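Local coordinates for lipopolysaccharide biosynthesis protein wbpB (Thermus thermophilus, PDB 3O9Z) that probably acts as an NAD-dependent sugar dehydrogenase in the biosynthesis of 2,3-diacetamido-2,3-dideoxy-D-mannuronic acid, and binds NAD and 2-oxoglutarate, at residues Arg114-Glu119 with Phe279-Ala284; Val154-Val159 with Arg247-Asp252; Gly10-Ile15 with Thr38-Val43. One frame throughout, in Å; residues are numbered along the deposited sequence.

Contact 1 (Arg114-Glu119 with Phe279-Ala284)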
loop_
_atom_site.group_PDB
_atom_site.type_symbol
_atom_site.label_atom_id
_atom_site.label_comp_id
_atom_site.label_asym_id
_atom_site.label_seq_id
_atom_site.Cartn_x
_atom_site.Cartn_y
_atom_site.Cartn_z
ATOM N N ARG A 114 0.568 26.524 15.272
ATOM C CA ARG A 114 -0.836 26.225 15.073
ATOM C C ARG A 114 -1.304 25.315 16.186
ATOM O O ARG A 114 -2.436 25.458 16.693
ATOM C CB ARG A 114 -1.083 25.598 13.696
ATOM C CG ARG A 114 -0.763 26.389 12.452
ATOM C CD ARG A 114 -1.726 27.535 12.166
ATOM N NE ARG A 114 -1.064 28.565 11.359
ATOM C CZ ARG A 114 -1.669 29.629 10.834
ATOM N NH1 ARG A 114 -2.970 29.819 11.017
ATOM N NH2 ARG A 114 -0.974 30.503 10.117
ATOM N N LEU A 115 -0.487 24.348 16.619
ATOM C CA LEU A 115 -0.799 23.528 17.771
ATOM C C LEU A 115 -1.007 24.268 19.078
ATOM O O LEU A 115 -1.912 23.934 19.828
ATOM C CB LEU A 115 0.156 22.316 17.927
ATOM C CG LEU A 115 0.223 21.258 16.830
ATOM C CD1 LEU A 115 1.213 20.182 17.383
ATOM C CD2 LEU A 115 -1.193 20.654 16.648
ATOM N N LYS A 116 -0.258 25.355 19.262
ATOM C CA LYS A 116 -0.498 26.201 20.422
ATOM C C LYS A 116 -1.914 26.798 20.364
ATOM O O LYS A 116 -2.647 26.780 21.333
ATOM C CB LYS A 116 0.589 27.287 20.474
ATOM C CG LYS A 116 1.963 26.772 20.880
ATOM C CD LYS A 116 2.019 26.350 22.334
ATOM C CE LYS A 116 2.112 27.570 23.254
ATOM N NZ LYS A 116 2.360 27.178 24.676
ATOM N N GLU A 117 -2.310 27.251 19.176
ATOM C CA GLU A 117 -3.669 27.816 19.016
ATOM C C GLU A 117 -4.712 26.744 19.334
ATOM O O GLU A 117 -5.779 27.035 19.903
ATOM C CB GLU A 117 -3.855 28.347 17.587
ATOM C CG GLU A 117 -3.025 29.608 17.342
ATOM C CD GLU A 117 -3.113 30.129 15.918
ATOM O OE1 GLU A 117 -3.891 29.573 15.107
ATOM O OE2 GLU A 117 -2.419 31.130 15.628
ATOM N N LEU A 118 -4.468 25.506 18.891
ATOM C CA LEU A 118 -5.509 24.495 18.964
ATOM C C LEU A 118 -5.571 23.934 20.385
ATOM O O LEU A 118 -6.626 23.498 20.873
ATOM C CB LEU A 118 -5.219 23.412 17.914
ATOM C CG LEU A 118 -5.582 23.864 16.495
ATOM C CD1 LEU A 118 -5.032 22.918 15.407
ATOM C CD2 LEU A 118 -7.101 23.997 16.407
ATOM N N GLU A 119 -4.465 23.992 21.110
ATOM C CA GLU A 119 -4.465 23.627 22.534
ATOM C C GLU A 119 -5.380 24.648 23.271
ATOM O O GLU A 119 -6.129 24.250 24.150
ATOM C CB GLU A 119 -3.061 23.806 23.122
ATOM C CG GLU A 119 -2.111 22.595 22.964
ATOM C CD GLU A 119 -0.884 22.682 23.883
ATOM O OE1 GLU A 119 -0.505 23.803 24.337
ATOM O OE2 GLU A 119 -0.313 21.623 24.207
ATOM N N PHE A 279 6.932 16.599 28.180
ATOM C CA PHE A 279 7.601 17.554 27.319
ATOM C C PHE A 279 6.642 18.093 26.285
ATOM O O PHE A 279 6.253 17.363 25.358
ATOM C CB PHE A 279 8.832 16.888 26.678
ATOM C CG PHE A 279 9.642 16.131 27.680
ATOM C CD1 PHE A 279 10.237 16.804 28.754
ATOM C CD2 PHE A 279 9.802 14.766 27.585
ATOM C CE1 PHE A 279 10.940 16.120 29.724
ATOM C CE2 PHE A 279 10.491 14.067 28.567
ATOM C CZ PHE A 279 11.096 14.759 29.647
ATOM N N GLY A 280 6.221 19.341 26.449
ATOM C CA GLY A 280 5.211 19.938 25.613
ATOM C C GLY A 280 5.733 20.765 24.462
ATOM O O GLY A 280 6.949 20.663 24.139
ATOM N N LEU A 281 4.875 21.542 23.815
ATOM C CA LEU A 281 5.225 22.346 22.679
ATOM C C LEU A 281 6.377 23.278 23.035
ATOM O O LEU A 281 7.275 23.481 22.229
ATOM C CB LEU A 281 4.013 23.159 22.182
ATOM C CG LEU A 281 2.848 22.254 21.764
ATOM C CD1 LEU A 281 1.544 23.055 21.518
ATOM C CD2 LEU A 281 3.222 21.594 20.463
ATOM N N ASP A 282 6.271 23.919 24.191
ATOM C CA ASP A 282 7.303 24.891 24.563
ATOM C C ASP A 282 8.676 24.224 24.711
ATOM O O ASP A 282 9.681 24.866 24.380
ATOM C CB ASP A 282 6.948 25.591 25.876
ATOM C CG ASP A 282 5.754 26.522 25.740
ATOM O OD1 ASP A 282 5.327 26.851 24.613
ATOM O OD2 ASP A 282 5.283 26.957 26.809
ATOM N N GLU A 283 8.745 23.025 25.279
ATOM C CA GLU A 283 9.982 22.263 25.449
ATOM C C GLU A 283 10.532 21.800 24.105
ATOM O O GLU A 283 11.733 21.874 23.855
ATOM C CB GLU A 283 9.789 21.062 26.364
ATOM C CG GLU A 283 9.694 21.422 27.842
ATOM C CD GLU A 283 8.342 21.999 28.248
ATOM O OE1 GLU A 283 8.318 22.783 29.223
ATOM O OE2 GLU A 283 7.296 21.708 27.620
ATOM N N ALA A 284 9.651 21.371 23.210
ATOM C CA ALA A 284 10.116 20.743 21.959
ATOM C C ALA A 284 10.468 21.730 20.855
ATOM O O ALA A 284 11.140 21.429 19.834
ATOM C CB ALA A 284 8.982 19.792 21.456
HETATM O O HOH W 1 2.202 21.106 25.182
#
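Leu281 packs against Leu115, Lys116 and Glu119 of segment Arg114-Glu119, and apolar contact dominates. Its CD1 methyl lies 3.4 Å from Lys116 CD, a tight fit. The same methyl sits over the flat face of the Glu119 carboxylate, with CD1 3.4 Å from Glu119 CD. The other methyl, Leu281 CD2, meets Leu115 CD1 at 3.9 Å.

One charged pair lies on the exposed side. Lys116 bends at chi2 (-70°) and again at chi3, which carries its ammonium group to Asp282. Lys116 NZ forms a salt bridge with Asp282 OD1 at 3.0 Å, on the syn side but 34° out of the carboxylate plane.

A water adds a polar link. The water oxygen donates to Glu119 OE2 at 2.7 Å and accepts from Leu281 N at 3.0 Å. Glu119 OE2 is also held by Arg125 and Val126 N.

Gly280 is the N-cap of the helix that follows, and Gly280 N donates to Glu283 OE2 at 2.9 Å, within the first turn.

Helix 109-122 of the Rossmann fold thus meets the start of the C-terminal helix 281-294. Strand 279-280 just before it pairs antiparallel with 126-128, at the edge of the Rossmann sheet.

Contact 2 (Val154-Val159 with Arg247-Asp252). With AKG (2-oxoglutaric acid), chain F.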
loop_
_atom_site.group_PDB
_atom_site.type_symbol
_atom_site.label_atom_id
_atom_site.label_comp_id
_atom_site.label_asym_id
_atom_site.label_seq_id
_atom_site.Cartn_x
_atom_site.Cartn_y
_atom_site.Cartn_z
ATOM N N VAL A 154 31.710 22.243 23.340
ATOM C CA VAL A 154 31.089 20.909 23.340
ATOM C C VAL A 154 31.349 20.250 21.992
ATOM O O VAL A 154 31.266 20.912 20.947
ATOM C CB VAL A 154 29.564 21.054 23.499
ATOM C CG1 VAL A 154 28.910 19.643 23.405
ATOM C CG2 VAL A 154 29.196 21.694 24.832
ATOM N N VAL A 155 31.663 18.962 22.017
ATOM C CA VAL A 155 31.733 18.177 20.792
ATOM C C VAL A 155 30.667 17.101 20.924
ATOM O O VAL A 155 30.679 16.309 21.875
ATOM C CB VAL A 155 33.114 17.527 20.613
ATOM C CG1 VAL A 155 33.102 16.629 19.394
ATOM C CG2 VAL A 155 34.178 18.613 20.454
ATOM N N LEU A 156 29.728 17.072 19.987
ATOM C CA LEU A 156 28.614 16.102 20.020
ATOM C C LEU A 156 28.833 15.200 18.823
ATOM O O LEU A 156 28.952 15.672 17.682
ATOM C CB LEU A 156 27.294 16.860 19.770
ATOM C CG LEU A 156 25.995 16.133 20.089
ATOM C CD1 LEU A 156 25.724 14.964 19.154
ATOM C CD2 LEU A 156 25.903 15.728 21.579
ATOM N N THR A 157 28.945 13.891 19.079
ATOM C CA THR A 157 29.127 12.914 18.011
ATOM C C THR A 157 28.041 11.862 18.136
ATOM O O THR A 157 27.792 11.341 19.230
ATOM C CB THR A 157 30.487 12.215 18.195
ATOM O OG1 THR A 157 31.507 13.218 18.266
ATOM C CG2 THR A 157 30.797 11.320 16.981
ATOM N N TYR A 158 27.297 11.651 17.054
ATOM C CA TYR A 158 26.073 10.854 17.130
ATOM C C TYR A 158 26.060 9.926 15.926
ATOM O O TYR A 158 25.712 10.342 14.807
ATOM C CB TYR A 158 24.844 11.796 17.129
ATOM C CG TYR A 158 23.600 11.159 17.691
ATOM C CD1 TYR A 158 22.839 10.252 16.945
ATOM C CD2 TYR A 158 23.220 11.417 19.002
ATOM C CE1 TYR A 158 21.676 9.687 17.495
ATOM C CE2 TYR A 158 22.098 10.835 19.571
ATOM C CZ TYR A 158 21.326 9.984 18.817
ATOM O OH TYR A 158 20.199 9.387 19.351
ATOM N N VAL A 159 26.426 8.671 16.138
ATOM C CA VAL A 159 26.539 7.705 15.048
ATOM C C VAL A 159 25.635 6.549 15.437
ATOM O O VAL A 159 25.729 5.994 16.533
ATOM C CB VAL A 159 27.977 7.166 14.904
ATOM C CG1 VAL A 159 28.003 6.204 13.740
ATOM C CG2 VAL A 159 28.976 8.293 14.640
ATOM N N ARG A 247 27.260 7.455 20.760
ATOM C CA ARG A 247 26.482 8.645 21.075
ATOM C C ARG A 247 27.134 9.358 22.230
ATOM O O ARG A 247 27.078 8.883 23.373
ATOM C CB ARG A 247 25.017 8.320 21.398
ATOM C CG ARG A 247 24.252 7.563 20.303
ATOM C CD ARG A 247 22.839 7.263 20.844
ATOM N NE ARG A 247 22.054 6.373 19.993
ATOM C CZ ARG A 247 21.951 5.059 20.171
ATOM N NH1 ARG A 247 22.701 4.462 21.107
ATOM N NH2 ARG A 247 21.128 4.341 19.409
ATOM N N SER A 248 27.815 10.456 21.913
ATOM C CA SER A 248 28.781 11.050 22.840
ATOM C C SER A 248 28.561 12.556 22.924
ATOM O O SER A 248 28.424 13.243 21.901
ATOM C CB SER A 248 30.208 10.796 22.340
ATOM O OG SER A 248 31.130 11.689 22.941
ATOM N N ILE A 249 28.511 13.076 24.147
ATOM C CA ILE A 249 28.604 14.525 24.376
ATOM C C ILE A 249 29.857 14.794 25.199
ATOM O O ILE A 249 30.032 14.264 26.318
ATOM C CB ILE A 249 27.326 15.143 24.959
ATOM C CG1 ILE A 249 27.499 16.662 25.103
ATOM C CG2 ILE A 249 26.934 14.503 26.295
ATOM C CD1 ILE A 249 26.181 17.384 25.395
ATOM N N ALA A 250 30.765 15.596 24.647
ATOM C CA ALA A 250 32.019 15.924 25.358
ATOM C C ALA A 250 32.018 17.402 25.712
ATOM O O ALA A 250 31.956 18.257 24.826
ATOM C CB ALA A 250 33.245 15.569 24.506
ATOM N N VAL A 251 32.019 17.714 27.007
ATOM C CA VAL A 251 31.847 19.093 27.449
ATOM C C VAL A 251 33.151 19.522 28.125
ATOM O O VAL A 251 33.589 18.920 29.110
ATOM C CB VAL A 251 30.705 19.231 28.473
ATOM C CG1 VAL A 251 30.607 20.665 28.968
ATOM C CG2 VAL A 251 29.374 18.748 27.861
ATOM N N ASP A 252 33.779 20.545 27.556
ATOM C CA ASP A 252 35.063 21.041 28.044
ATOM C C ASP A 252 36.044 19.868 28.208
ATOM O O ASP A 252 36.748 19.796 29.219
ATOM C CB ASP A 252 34.857 21.741 29.396
ATOM C CG ASP A 252 34.262 23.141 29.274
ATOM O OD1 ASP A 252 33.895 23.588 28.159
ATOM O OD2 ASP A 252 34.176 23.808 30.334
HETATM C C1 AKG F . 15.059 6.651 15.196
HETATM O O1 AKG F . 15.591 5.680 14.598
HETATM O O2 AKG F . 14.091 7.256 14.720
HETATM C C2 AKG F . 15.457 7.058 16.526
HETATM O O5 AKG F . 14.882 8.009 17.051
HETATM C C3 AKG F . 16.575 6.348 17.242
HETATM C C4 AKG F . 17.862 7.129 16.980
HETATM C C5 AKG F . 19.109 6.435 17.492
HETATM O O3 AKG F . 19.276 5.224 17.251
HETATM O O4 AKG F . 19.935 7.079 18.143
HETATM O O HOH W 2 31.730 13.765 21.228
#
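Val154-Val159 and Arg247-Val251 are adjacent antiparallel strands of the C-terminal sheet, and one end of the pair forms part of the 2-oxoglutarate pocket. Val155 and Ala250 form one hydrogen-bonded pair, Thr157 and Ser248 the next. Ser248 N donates to Thr157 O at 2.8 Å.

On one face Ile249 lies between its diagonal neighbour Val154 and its partner Leu156. Ile249 CG1 is 3.7 Å from Val154 CG1, and Ile249 CB is 3.7 Å from Leu156 CD2. On the other face a water links Val155 O, Thr157 OG1 and Ser248 OG. His308 also bonds Thr157 OG1, and Glu255 bonds Ser248 OG.

At the pocket end, Arg247 CG makes a CH-pi contact over the centre of the Tyr158 ring, 4.0 Å from its centroid. The extended Arg247 chain brings the guanidinium beside Tyr158 OH. Both side chains grip one ligand carboxylate. AKG O4 accepts from Tyr158 OH at 2.6 Å and Arg247 NE at 2.9 Å, while Arg247 NH2 donates to AKG O3 at 3.0 Å.

Strand 221-228 flanks 152-160 on its other side, and 254-257 flanks 245-251. Helices 136-146 and 186-196 cover the face that carries Ile249.

Contact 3 (Gly10-Ile15 with Thr38-Val43). With NAD (nicotinamide-adenine-dinucleotide), chain E.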
loop_
_atom_site.group_PDB
_atom_site.type_symbol
_atom_site.label_atom_id
_atom_site.label_comp_id
_atom_site.label_asym_id
_atom_site.label_seq_id
_atom_site.Cartn_x
_atom_site.Cartn_y
_atom_site.Cartn_z
ATOM N N GLY A 10 0.293 3.698 14.528
ATOM C CA GLY A 10 1.586 3.145 14.113
ATOM C C GLY A 10 1.870 1.784 14.727
ATOM O O GLY A 10 3.053 1.410 14.869
ATOM N N LEU A 11 0.829 1.023 15.073
ATOM C CA LEU A 11 0.989 -0.219 15.839
ATOM C C LEU A 11 1.934 -1.270 15.194
ATOM O O LEU A 11 2.526 -2.056 15.900
ATOM C CB LEU A 11 -0.401 -0.874 15.999
ATOM C CG LEU A 11 -0.471 -2.202 16.748
ATOM C CD1 LEU A 11 -0.014 -2.130 18.200
ATOM C CD2 LEU A 11 -1.903 -2.734 16.664
ATOM N N ALA A 12 2.009 -1.273 13.863
ATOM C CA ALA A 12 2.806 -2.328 13.188
ATOM C C ALA A 12 4.296 -2.024 13.153
ATOM O O ALA A 12 5.082 -2.835 12.638
ATOM C CB ALA A 12 2.305 -2.490 11.785
ATOM N N GLY A 13 4.693 -0.859 13.649
ATOM C CA GLY A 13 6.010 -0.361 13.337
ATOM C C GLY A 13 7.060 -0.848 14.293
ATOM O O GLY A 13 6.801 -1.527 15.306
ATOM N N TYR A 14 8.297 -0.504 13.964
ATOM C CA TYR A 14 9.401 -0.848 14.835
ATOM C C TYR A 14 9.293 -0.392 16.289
ATOM O O TYR A 14 9.605 -1.143 17.215
ATOM C CB TYR A 14 10.715 -0.303 14.254
ATOM C CG TYR A 14 11.852 -0.498 15.216
ATOM C CD1 TYR A 14 12.334 0.586 15.925
ATOM C CD2 TYR A 14 12.499 -1.739 15.335
ATOM C CE1 TYR A 14 13.363 0.433 16.844
ATOM C CE2 TYR A 14 13.544 -1.894 16.269
ATOM C CZ TYR A 14 13.976 -0.794 16.978
ATOM O OH TYR A 14 14.996 -0.921 17.898
ATOM N N ILE A 15 8.921 0.860 16.534
ATOM C CA ILE A 15 8.962 1.395 17.893
ATOM C C ILE A 15 7.668 1.085 18.657
ATOM O O ILE A 15 7.673 1.165 19.898
ATOM C CB ILE A 15 9.197 2.935 17.913
ATOM C CG1 ILE A 15 9.833 3.397 19.232
ATOM C CG2 ILE A 15 7.882 3.704 17.570
ATOM C CD1 ILE A 15 11.201 2.766 19.513
ATOM N N THR A 38 -1.229 -4.264 8.427
ATOM C CA THR A 38 -1.888 -5.149 9.373
ATOM C C THR A 38 -0.958 -6.190 9.979
ATOM O O THR A 38 -1.434 -7.130 10.651
ATOM C CB THR A 38 -3.068 -5.894 8.757
ATOM O OG1 THR A 38 -2.530 -6.765 7.754
ATOM C CG2 THR A 38 -4.049 -4.978 8.062
ATOM N N ASN A 39 0.347 -5.986 9.773
ATOM C CA ASN A 39 1.311 -6.850 10.438
ATOM C C ASN A 39 1.557 -6.553 11.906
ATOM O O ASN A 39 2.616 -6.072 12.301
ATOM C CB ASN A 39 2.603 -6.965 9.569
ATOM C CG ASN A 39 3.332 -5.644 9.358
ATOM O OD1 ASN A 39 4.563 -5.619 9.336
ATOM N ND2 ASN A 39 2.618 -4.584 9.103
ATOM N N VAL A 40 0.491 -6.711 12.695
ATOM C CA VAL A 40 0.399 -6.194 14.055
ATOM C C VAL A 40 0.112 -7.283 15.064
ATOM O O VAL A 40 -0.201 -7.019 16.232
ATOM C CB VAL A 40 -0.709 -5.122 14.155
ATOM C CG1 VAL A 40 -0.498 -3.977 13.177
ATOM C CG2 VAL A 40 -2.119 -5.754 13.950
ATOM N N GLY A 41 0.252 -8.544 14.668
ATOM C CA GLY A 41 -0.109 -9.650 15.584
ATOM C C GLY A 41 0.512 -9.676 16.974
ATOM O O GLY A 41 -0.006 -10.282 17.920
ATOM N N LEU A 42 1.640 -8.988 17.134
ATOM C CA LEU A 42 2.236 -8.825 18.442
ATOM C C LEU A 42 1.278 -8.239 19.471
ATOM O O LEU A 42 1.444 -8.468 20.661
ATOM C CB LEU A 42 3.471 -7.919 18.386
ATOM C CG LEU A 42 4.764 -8.463 18.977
ATOM C CD1 LEU A 42 5.727 -7.283 19.188
ATOM C CD2 LEU A 42 4.542 -9.231 20.267
ATOM N N VAL A 43 0.300 -7.468 19.020
ATOM C CA VAL A 43 -0.560 -6.708 19.932
ATOM C C VAL A 43 -1.374 -7.635 20.850
ATOM O O VAL A 43 -1.690 -7.282 21.995
ATOM C CB VAL A 43 -1.487 -5.730 19.168
ATOM C CG1 VAL A 43 -2.576 -6.452 18.335
ATOM C CG2 VAL A 43 -2.224 -4.795 20.141
HETATM P PA NAD E . 8.254 2.176 11.058
HETATM O O1A NAD E . 8.814 0.914 11.599
HETATM O O2A NAD E . 8.369 2.555 9.573
HETATM O O5B NAD E . 6.742 2.060 11.498
HETATM C C5B NAD E . 5.917 3.098 11.045
HETATM C C4B NAD E . 4.448 2.623 11.155
HETATM O O4B NAD E . 3.531 3.714 10.881
HETATM C C3B NAD E . 4.184 1.575 10.038
HETATM O O3B NAD E . 3.677 0.340 10.584
HETATM C C2B NAD E . 3.207 2.270 9.074
HETATM O O2B NAD E . 2.288 1.391 8.409
HETATM C C1B NAD E . 2.456 3.144 10.123
HETATM N N9A NAD E . 1.711 4.239 9.449
HETATM C C8A NAD E . 1.803 4.845 8.234
HETATM N N7A NAD E . 0.845 5.758 8.086
HETATM C C5A NAD E . 0.042 5.694 9.198
HETATM C C6A NAD E . -1.153 6.381 9.637
HETATM N N6A NAD E . -1.757 7.301 8.823
HETATM N N1A NAD E . -1.558 5.995 10.842
HETATM C C2A NAD E . -1.046 5.110 11.686
HETATM N N3A NAD E . 0.059 4.432 11.283
HETATM C C4A NAD E . 0.581 4.757 10.094
HETATM O O3 NAD E . 8.867 3.399 11.888
HETATM P PN NAD E . 9.316 3.529 13.379
HETATM O O1N NAD E . 10.834 3.365 13.449
HETATM O O2N NAD E . 8.450 2.675 14.263
HETATM O O5D NAD E . 9.142 5.091 13.667
HETATM C C5D NAD E . 7.849 5.437 14.098
HETATM C C4D NAD E . 7.987 6.809 14.783
HETATM O O4D NAD E . 8.731 6.555 15.995
HETATM C C3D NAD E . 8.734 7.892 13.991
HETATM O O3D NAD E . 8.160 9.169 14.417
HETATM C C2D NAD E . 10.143 7.793 14.598
HETATM O O2D NAD E . 10.841 9.027 14.551
HETATM C C1D NAD E . 9.938 7.338 16.048
HETATM N N1N NAD E . 11.073 6.590 16.586
HETATM C C2N NAD E . 11.561 6.916 17.764
HETATM C C3N NAD E . 12.615 6.275 18.382
HETATM C C7N NAD E . 13.066 6.833 19.670
HETATM O O7N NAD E . 12.311 7.515 20.396
HETATM N N7N NAD E . 14.278 6.437 20.039
HETATM C C4N NAD E . 13.181 5.185 17.707
HETATM C C5N NAD E . 12.586 4.808 16.502
HETATM C C6N NAD E . 11.515 5.500 15.941
HETATM O O HOH W 3 5.133 -5.407 12.312
#
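Ala12 and Val40 bring the two backbones closest, with 4.6 Å between Ala12 CA and Val40 CA. Residues 10-13 form a type I beta turn, closed by Gly13 N to Gly10 O at 3.1 Å. Gly10 has a positive phi (93°), and Gly13 CA lies close against NAD O5B. Opposite, Asn39 is the centre of an inverse gamma turn, and a short 3-10 segment begins at Gly41. A water lies between Ala12 O and Asn39 O.

The side chains meet through carbon. Leu11 has its CG anti to the backbone N (chi1 179°), which directs its methyls across to the valines. Leu11 CD2 touches Val40 CB at 3.7 Å and Val43 CB at 3.9 Å. Val40 CG1 packs on Ala12 CB at 3.5 Å. Phe52 adds to this packing, and Trp165 of the second subunit covers Val40 and Val43.

The residues after the turn bind the pyrophosphate. Tyr14 N donates to NAD O1A at 2.8 Å in an almost straight bond (178°), and Ile15 N donates to NAD O2N at 2.9 Å. Ile15 CD1 reaches NAD C4N at 3.6 Å.

No direct hydrogen bond joins the two segments, so the direct contact is apolar packing. The glycine-rich loop after strand 5-9 binds the diphosphate by backbone N-H groups, and the start of helix 16-25 may help stabilise its charge. Asp35 bonds both Ala12 N and NAD, so it ties the turn to the cofactor, as expected of a Rossmann dinucleotide site.

Overall arrangement
From the N terminus, contact 3 closes first. It joins the loop after strand 5-9 to the loop after strand 29-34, at the cofactor end of the Rossmann sheet. Contact 1 opens later, on helix 109-122, and closes only at 279-284. Its long loop contains the whole of contact 2, which pairs two strands of the C-terminal sheet. Contact 1 therefore marks the return of the chain to the Rossmann domain after the C-terminal sheet is built. No two contacts touch. Contacts 2 and 3 lie on opposite sides of the chain's centre, with centres about 33 Å apart, and each borders a bound ligand.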